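Local coordinates for ribonuclease P protein component 3 (Thermococcus kodakarensis KOD1, PDB 3WYZ), which probably serves as a protein subunit of ribonuclease P, the RNA-based enzyme that cleaves precursor tRNAs to generate their mature 5' ends, at residues Leu68-Lys73 / Tyr90-Asp95; Met101-Gly106 / Arg133-Gly138; Asp17-Glu22 / Val35-Leu40. All blocks are in the same frame, centred on the assembly; numbering follows the deposited sequence.

Contact 1 of 3, residues Leu68-Lys73 / Tyr90-Asp95; sequences LLVTRK and YVQGGD
Leu68-Leu69 and Tyr90-Val91 pair as parallel strands crossing at -30°, and Leu69 uses both its backbone polar atoms in the pairing: its N gives a nearly straight bond to Tyr90 O (3.0 Å), while its O receives Gln92 N, also at 3.0 Å. Leu68 has its CG anti to the backbone N (chi1 175°), which swings CD1 across to the neighbouring strand, 3.8 Å from Tyr90 CB and over the peptide that leads into Gln92. Tyr90 itself turns its ring away from this pair and bonds through OH to Met16 O. On the other face of the sheet Leu69 and Val91 pack beneath helix 74-83, where branched aliphatic side chains suit a buried, apolar interface. This is a right-handed beta-alpha-beta crossover, strand 65-70, helix 74-83, strand 88-92, one step of the TIM barrel-like fold. Toward the C-terminal ends of the strands, Val70 and Gln92 run side by side, Val70 CG1 resting 3.5 Å from Gln92 CB; the Gln92 amide oxygen holds a bound glycerol. Farther on, Asp95, the N-cap of helix 96-104, lies over one face of the Arg72 guanidinium, with the two planes 43° apart. Arg72 NH1 and Asp95 OD2 form a long salt bridge of 3.8 Å, charge attraction without an N-H aimed at the oxygen. With an alanine here the carboxylate is gone, and the Arg72 guanidinium would probably lose its nearby negative charge and be freer to turn.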
# COMPACT_ATOMS: atom_id res chain seq x y z
N LEU A 68 4.10 -1.03 8.08
CA LEU A 68 2.65 -1.21 7.96
C LEU A 68 2.00 -1.33 9.33
O LEU A 68 2.18 -2.33 10.03
CB LEU A 68 2.33 -2.45 7.11
CG LEU A 68 0.85 -2.82 7.00
CD1 LEU A 68 0.07 -1.77 6.22
CD2 LEU A 68 0.69 -4.19 6.36
N LEU A 69 1.22 -0.32 9.70
CA LEU A 69 0.52 -0.30 10.97
C LEU A 69 -0.85 -0.94 10.83
O LEU A 69 -1.68 -0.49 10.04
CB LEU A 69 0.36 1.14 11.48
CG LEU A 69 1.61 1.99 11.64
CD1 LEU A 69 1.24 3.33 12.25
CD2 LEU A 69 2.67 1.28 12.48
N VAL A 70 -1.08 -2.00 11.61
CA VAL A 70 -2.42 -2.58 11.73
C VAL A 70 -2.88 -2.39 13.18
O VAL A 70 -2.22 -2.84 14.12
CB VAL A 70 -2.44 -4.07 11.29
CG1 VAL A 70 -1.71 -4.24 9.96
CG2 VAL A 70 -1.83 -4.99 12.33
N THR A 71 -3.98 -1.68 13.36
CA THR A 71 -4.48 -1.32 14.68
C THR A 71 -5.91 -0.79 14.62
O THR A 71 -6.41 -0.45 13.55
CB THR A 71 -3.57 -0.27 15.36
OG1 THR A 71 -4.08 0.05 16.66
CG2 THR A 71 -3.48 1.01 14.54
N ARG A 72 -6.56 -0.74 15.78
CA ARG A 72 -7.90 -0.20 15.91
C ARG A 72 -7.91 1.00 16.85
O ARG A 72 -8.87 1.23 17.58
CB ARG A 72 -8.88 -1.27 16.41
CG ARG A 72 -9.03 -2.48 15.49
CD ARG A 72 -9.49 -2.07 14.09
NE ARG A 72 -10.25 -3.13 13.43
CZ ARG A 72 -11.54 -3.38 13.63
NH1 ARG A 72 -12.25 -2.65 14.49
NH2 ARG A 72 -12.13 -4.36 12.96
N LYS A 73 -6.82 1.78 16.83
CA LYS A 73 -6.70 2.96 17.67
C LYS A 73 -6.11 4.11 16.87
O LYS A 73 -4.90 4.15 16.64
CB LYS A 73 -5.83 2.66 18.89
CG LYS A 73 -6.47 1.67 19.86
CD LYS A 73 -5.53 1.29 20.99
CE LYS A 73 -6.13 0.20 21.86
NZ LYS A 73 -5.30 -0.11 23.04
N TYR A 90 2.93 3.03 6.13
CA TYR A 90 1.69 2.50 5.58
C TYR A 90 0.70 2.24 6.71
O TYR A 90 1.10 2.03 7.85
CB TYR A 90 1.92 1.19 4.83
CG TYR A 90 2.82 1.25 3.62
CD1 TYR A 90 3.06 2.44 2.93
CD2 TYR A 90 3.40 0.09 3.13
CE1 TYR A 90 3.88 2.47 1.82
CE2 TYR A 90 4.21 0.11 2.02
CZ TYR A 90 4.45 1.30 1.36
OH TYR A 90 5.26 1.31 0.26
N VAL A 91 -0.59 2.24 6.37
CA VAL A 91 -1.64 1.86 7.29
C VAL A 91 -2.56 0.86 6.60
O VAL A 91 -2.98 1.07 5.47
CB VAL A 91 -2.46 3.08 7.78
CG1 VAL A 91 -3.62 2.64 8.66
CG2 VAL A 91 -1.56 4.04 8.53
N GLN A 92 -2.86 -0.23 7.30
CA GLN A 92 -3.79 -1.24 6.83
C GLN A 92 -5.21 -0.68 6.90
O GLN A 92 -5.67 -0.27 7.97
CB GLN A 92 -3.69 -2.49 7.70
CG GLN A 92 -4.60 -3.65 7.32
CD GLN A 92 -3.96 -4.60 6.34
OE1 GLN A 92 -3.83 -4.28 5.16
NE2 GLN A 92 -3.54 -5.77 6.82
N GLY A 93 -5.90 -0.68 5.75
CA GLY A 93 -7.28 -0.25 5.68
C GLY A 93 -8.24 -1.32 6.16
O GLY A 93 -7.84 -2.45 6.39
N GLY A 94 -9.52 -0.96 6.30
CA GLY A 94 -10.54 -1.90 6.73
C GLY A 94 -11.50 -1.35 7.77
O GLY A 94 -12.70 -1.68 7.75
N ASP A 95 -10.98 -0.55 8.69
CA ASP A 95 -11.80 0.14 9.68
C ASP A 95 -11.97 1.58 9.21
O ASP A 95 -11.01 2.21 8.76
CB ASP A 95 -11.13 0.08 11.05
CG ASP A 95 -11.98 0.69 12.17
OD1 ASP A 95 -13.18 0.98 11.96
OD2 ASP A 95 -11.43 0.88 13.27

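Contact 2 of 3, residues Met101-Gly106 / Arg133-Gly138; sequences MAIESG and RGVAIG
The guanidinium of Arg133 meets the end of helix 96-104 at its edge, where Glu104 O lies near its plane and accepts a weak hydrogen bond from NE (3.3 Å, 151° at the hydrogen); Ile103 O approaches the group obliquely. Arg133 reaches this position by a bend at chi2 (-72°), which lays its aliphatic stem along the helix end, with CG 3.5 Å from Ile103 O. An arginine suits the place because its long stem can pass the last turn and bring its NE to Glu104 O, whereas Ile103 O is already bonded by Gly106 N. The carboxylate of Glu104 pairs instead with Arg100, its OE2 being 5.5 Å from Arg133 NH2. Deeper in the contact, the buried side chains of Ile103 and Val135 meet, CD1 against CG1 at 3.6 Å. The other Val135 methyl, CG2, fits against the helix end, 3.5 Å from Ile103 O and 3.9 Å from Gly106 CA. Gly106 closes that helix in a Schellman motif, its positive phi (70°) being easily taken up by glycine, and Gly134 does the same for helix 124-133. Ser105 OG bonds back to Met101 O at 2.8 Å. Ile103 also packs on Met129 and Ala130 of helix 124-133, so the contact joins two successive outer helices; from it the chain enters strand 136-140, which lies in the parallel sheet between strands 109-111 and 173-176.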
# COMPACT_ATOMS: atom_id res chain seq x y z
N MET A 101 -8.39 8.38 9.73
CA MET A 101 -7.26 8.89 10.50
C MET A 101 -5.93 8.73 9.75
O MET A 101 -5.02 9.55 9.92
CB MET A 101 -7.16 8.18 11.85
CG MET A 101 -6.12 8.78 12.80
SD MET A 101 -6.43 10.52 13.18
CE MET A 101 -5.00 10.91 14.17
N ALA A 102 -5.81 7.67 8.96
CA ALA A 102 -4.63 7.48 8.11
C ALA A 102 -4.53 8.61 7.09
O ALA A 102 -3.44 9.14 6.85
CB ALA A 102 -4.70 6.14 7.41
N ILE A 103 -5.66 8.98 6.50
CA ILE A 103 -5.72 10.08 5.54
C ILE A 103 -5.44 11.41 6.23
O ILE A 103 -4.60 12.19 5.75
CB ILE A 103 -7.11 10.18 4.86
CG1 ILE A 103 -7.42 8.92 4.02
CG2 ILE A 103 -7.21 11.44 3.99
CD1 ILE A 103 -6.45 8.65 2.90
N GLU A 104 -6.14 11.66 7.33
CA GLU A 104 -6.03 12.93 8.07
C GLU A 104 -4.59 13.22 8.54
O GLU A 104 -4.13 14.36 8.47
CB GLU A 104 -6.98 12.94 9.28
CG GLU A 104 -8.45 13.17 8.90
CD GLU A 104 -9.41 13.03 10.08
OE1 GLU A 104 -9.11 12.30 11.05
OE2 GLU A 104 -10.50 13.64 10.02
N SER A 105 -3.89 12.17 8.97
CA SER A 105 -2.53 12.31 9.48
C SER A 105 -1.44 12.47 8.42
O SER A 105 -0.27 12.65 8.76
CB SER A 105 -2.20 11.12 10.37
OG SER A 105 -3.15 11.03 11.42
N GLY A 106 -1.79 12.42 7.13
CA GLY A 106 -0.82 12.62 6.06
C GLY A 106 0.17 11.47 5.95
O GLY A 106 1.37 11.67 5.77
N ARG A 133 -4.36 15.87 1.15
CA ARG A 133 -3.28 15.47 2.07
C ARG A 133 -2.15 14.72 1.35
O ARG A 133 -1.14 14.38 1.96
CB ARG A 133 -3.82 14.59 3.19
CG ARG A 133 -4.90 15.21 4.06
CD ARG A 133 -4.38 16.28 5.00
NE ARG A 133 -5.26 16.43 6.16
CZ ARG A 133 -6.50 16.95 6.15
NH1 ARG A 133 -7.05 17.40 5.03
NH2 ARG A 133 -7.19 17.03 7.29
N GLY A 134 -2.33 14.44 0.06
CA GLY A 134 -1.32 13.70 -0.72
C GLY A 134 -1.12 12.25 -0.32
O GLY A 134 -0.04 11.70 -0.54
N VAL A 135 -2.14 11.63 0.25
CA VAL A 135 -2.05 10.25 0.74
C VAL A 135 -2.39 9.26 -0.38
O VAL A 135 -3.47 9.33 -0.95
CB VAL A 135 -3.01 10.01 1.93
CG1 VAL A 135 -2.92 8.57 2.42
CG2 VAL A 135 -2.68 10.98 3.07
N ALA A 136 -1.46 8.35 -0.67
CA ALA A 136 -1.64 7.38 -1.75
C ALA A 136 -2.55 6.23 -1.34
O ALA A 136 -2.63 5.88 -0.16
CB ALA A 136 -0.29 6.83 -2.20
N ILE A 137 -3.23 5.66 -2.32
CA ILE A 137 -4.03 4.45 -2.09
C ILE A 137 -3.30 3.24 -2.65
O ILE A 137 -2.95 3.23 -3.83
CB ILE A 137 -5.42 4.55 -2.74
CG1 ILE A 137 -6.19 5.74 -2.17
CG2 ILE A 137 -6.22 3.27 -2.52
CD1 ILE A 137 -6.52 5.64 -0.69
N GLY A 138 -3.09 2.24 -1.80
CA GLY A 138 -2.46 0.98 -2.20
C GLY A 138 -3.47 -0.08 -2.60
O GLY A 138 -4.24 -0.56 -1.78

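Contact 3 of 3, residues Asp17-Glu22 / Val35-Leu40; sequences DVRDEE and VFTKKL
Thr37 OG1 donates a short hydrogen bond to Asp17 OD1 (2.6 Å), reaching it from above the carboxylate plane. Arg19 NE meets the same oxygen from the opposite face at 3.1 Å, while Arg19 NH2 takes the syn lone pair of Asp17 OD2 at 2.8 Å. This side-on, two-nitrogen grip, with the threonine hydroxyl, fixes the rotation of the buried carboxylate; Ser178 OG adds a bond to OD2. Arg19 can do this because its chain runs extended from CG to NE, its CG beside Thr37 CB (3.8 Å). Strands 14-18 and 33-41 pair in parallel alongside: Val18 N bonds to Val35 O, and Thr37 N to Val18 O at 2.7 Å. They are joined through helix 21-30 in a beta-alpha-beta unit, the first of the TIM barrel-like fold. On the face that Val18 shares, Phe36 sends its ring toward the turn into that helix, CE2 lying 3.8 Å from Arg19 C, and stacks beyond on Tyr62. Asp20 starts the helix as N-cap, with a weak bond to Ala23 N. Farther out, Arg19 NH1 and Lys39 NZ stand 4.2 Å apart, and both share Glu180 OE2 as salt-bridge partner.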
# COMPACT_ATOMS: atom_id res chain seq x y z
N ASP A 17 5.30 -2.92 -1.76
CA ASP A 17 4.90 -3.66 -0.57
C ASP A 17 5.11 -5.17 -0.73
O ASP A 17 4.30 -5.86 -1.34
CB ASP A 17 3.44 -3.33 -0.26
CG ASP A 17 2.95 -3.91 1.05
OD1 ASP A 17 3.78 -4.33 1.87
OD2 ASP A 17 1.70 -3.92 1.24
N VAL A 18 6.23 -5.66 -0.20
CA VAL A 18 6.48 -7.09 -0.03
C VAL A 18 6.93 -7.32 1.41
O VAL A 18 7.68 -6.52 1.96
CB VAL A 18 7.52 -7.64 -1.03
CG1 VAL A 18 6.98 -7.61 -2.44
CG2 VAL A 18 8.82 -6.86 -0.97
N ARG A 19 6.48 -8.42 2.01
CA ARG A 19 6.61 -8.61 3.45
C ARG A 19 7.40 -9.86 3.86
O ARG A 19 7.44 -10.20 5.04
CB ARG A 19 5.22 -8.65 4.08
CG ARG A 19 4.44 -7.36 3.88
CD ARG A 19 2.94 -7.57 3.97
NE ARG A 19 2.21 -6.36 3.60
CZ ARG A 19 0.89 -6.21 3.71
NH1 ARG A 19 0.14 -7.20 4.17
NH2 ARG A 19 0.33 -5.06 3.35
N ASP A 20 8.03 -10.52 2.88
CA ASP A 20 8.74 -11.79 3.11
C ASP A 20 10.13 -11.74 2.46
O ASP A 20 10.31 -11.16 1.38
CB ASP A 20 7.91 -12.94 2.52
CG ASP A 20 8.50 -14.31 2.83
OD1 ASP A 20 8.53 -14.70 4.01
OD2 ASP A 20 8.91 -15.01 1.88
N GLU A 21 11.12 -12.36 3.12
CA GLU A 21 12.50 -12.42 2.61
C GLU A 21 12.59 -12.99 1.20
O GLU A 21 13.16 -12.35 0.31
CB GLU A 21 13.38 -13.28 3.52
CG GLU A 21 14.22 -12.52 4.51
CD GLU A 21 15.30 -13.38 5.16
OE1 GLU A 21 15.26 -14.62 5.02
OE2 GLU A 21 16.20 -12.80 5.80
N GLU A 22 12.07 -14.20 1.02
CA GLU A 22 12.15 -14.88 -0.28
C GLU A 22 11.36 -14.14 -1.36
O GLU A 22 11.76 -14.12 -2.52
CB GLU A 22 11.65 -16.33 -0.18
CG GLU A 22 12.53 -17.23 0.67
CD GLU A 22 12.11 -18.68 0.60
OE1 GLU A 22 11.83 -19.17 -0.52
OE2 GLU A 22 12.07 -19.35 1.67
N VAL A 35 10.38 -2.36 -2.10
CA VAL A 35 10.26 -1.90 -0.73
C VAL A 35 9.86 -3.07 0.17
O VAL A 35 8.86 -3.73 -0.08
CB VAL A 35 9.21 -0.78 -0.63
CG1 VAL A 35 9.04 -0.31 0.82
CG2 VAL A 35 9.57 0.39 -1.54
N PHE A 36 10.65 -3.34 1.21
CA PHE A 36 10.31 -4.36 2.19
C PHE A 36 9.44 -3.75 3.29
O PHE A 36 9.82 -2.77 3.93
CB PHE A 36 11.57 -4.97 2.81
CG PHE A 36 11.27 -6.07 3.80
CD1 PHE A 36 11.05 -5.76 5.15
CD2 PHE A 36 11.20 -7.39 3.40
CE1 PHE A 36 10.77 -6.76 6.06
CE2 PHE A 36 10.92 -8.39 4.31
CZ PHE A 36 10.71 -8.08 5.64
N THR A 37 8.28 -4.35 3.52
CA THR A 37 7.33 -3.85 4.51
C THR A 37 7.36 -4.70 5.78
O THR A 37 7.20 -5.92 5.73
CB THR A 37 5.90 -3.85 3.93
OG1 THR A 37 5.85 -2.99 2.78
CG2 THR A 37 4.90 -3.37 4.97
N LYS A 38 7.59 -4.05 6.91
CA LYS A 38 7.51 -4.70 8.21
C LYS A 38 6.09 -4.53 8.74
O LYS A 38 5.64 -3.41 8.97
CB LYS A 38 8.52 -4.10 9.19
CG LYS A 38 8.53 -4.76 10.56
CD LYS A 38 9.15 -3.86 11.61
CE LYS A 38 9.23 -4.54 12.97
NZ LYS A 38 7.90 -4.86 13.55
N LYS A 39 5.40 -5.64 8.93
CA LYS A 39 4.04 -5.63 9.46
C LYS A 39 4.10 -5.42 10.97
O LYS A 39 4.86 -6.10 11.66
CB LYS A 39 3.34 -6.94 9.11
CG LYS A 39 1.83 -6.90 9.26
CD LYS A 39 1.17 -8.02 8.47
CE LYS A 39 -0.33 -8.06 8.69
NZ LYS A 39 -1.00 -9.05 7.80
N LEU A 40 3.31 -4.47 11.47
CA LEU A 40 3.39 -4.06 12.87
C LEU A 40 2.01 -3.96 13.53
O LEU A 40 1.24 -3.05 13.23
CB LEU A 40 4.12 -2.72 12.97
CG LEU A 40 4.33 -2.14 14.36
CD1 LEU A 40 4.92 -3.17 15.31
CD2 LEU A 40 5.22 -0.91 14.28

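All three contacts belong to one parallel sheet and the helices around it. Contacts 3 and 1 adjoin directly, their centres about 15 Å apart, because strands 33-41 and 65-70 are neighbours: Leu68 O lies 2.8 Å from Leu40 N, a probable hydrogen bond, and Leu68 CD2 packs 3.2 Å from Arg19 NH2. Contacts 1 and 2, about 12 Å between centres, meet through Val91 CB and Ala102 CB (3.8 Å), where strand 88-92 backs onto helix 96-104. Contacts 2 and 3 lie on opposite sides of the chain's centre, nearest atoms about 7 Å apart. Glycerol, probably from the crystallisation liquor, binds at Gln92 in contact 1 and at Arg19 in contact 3, and may mark pockets there.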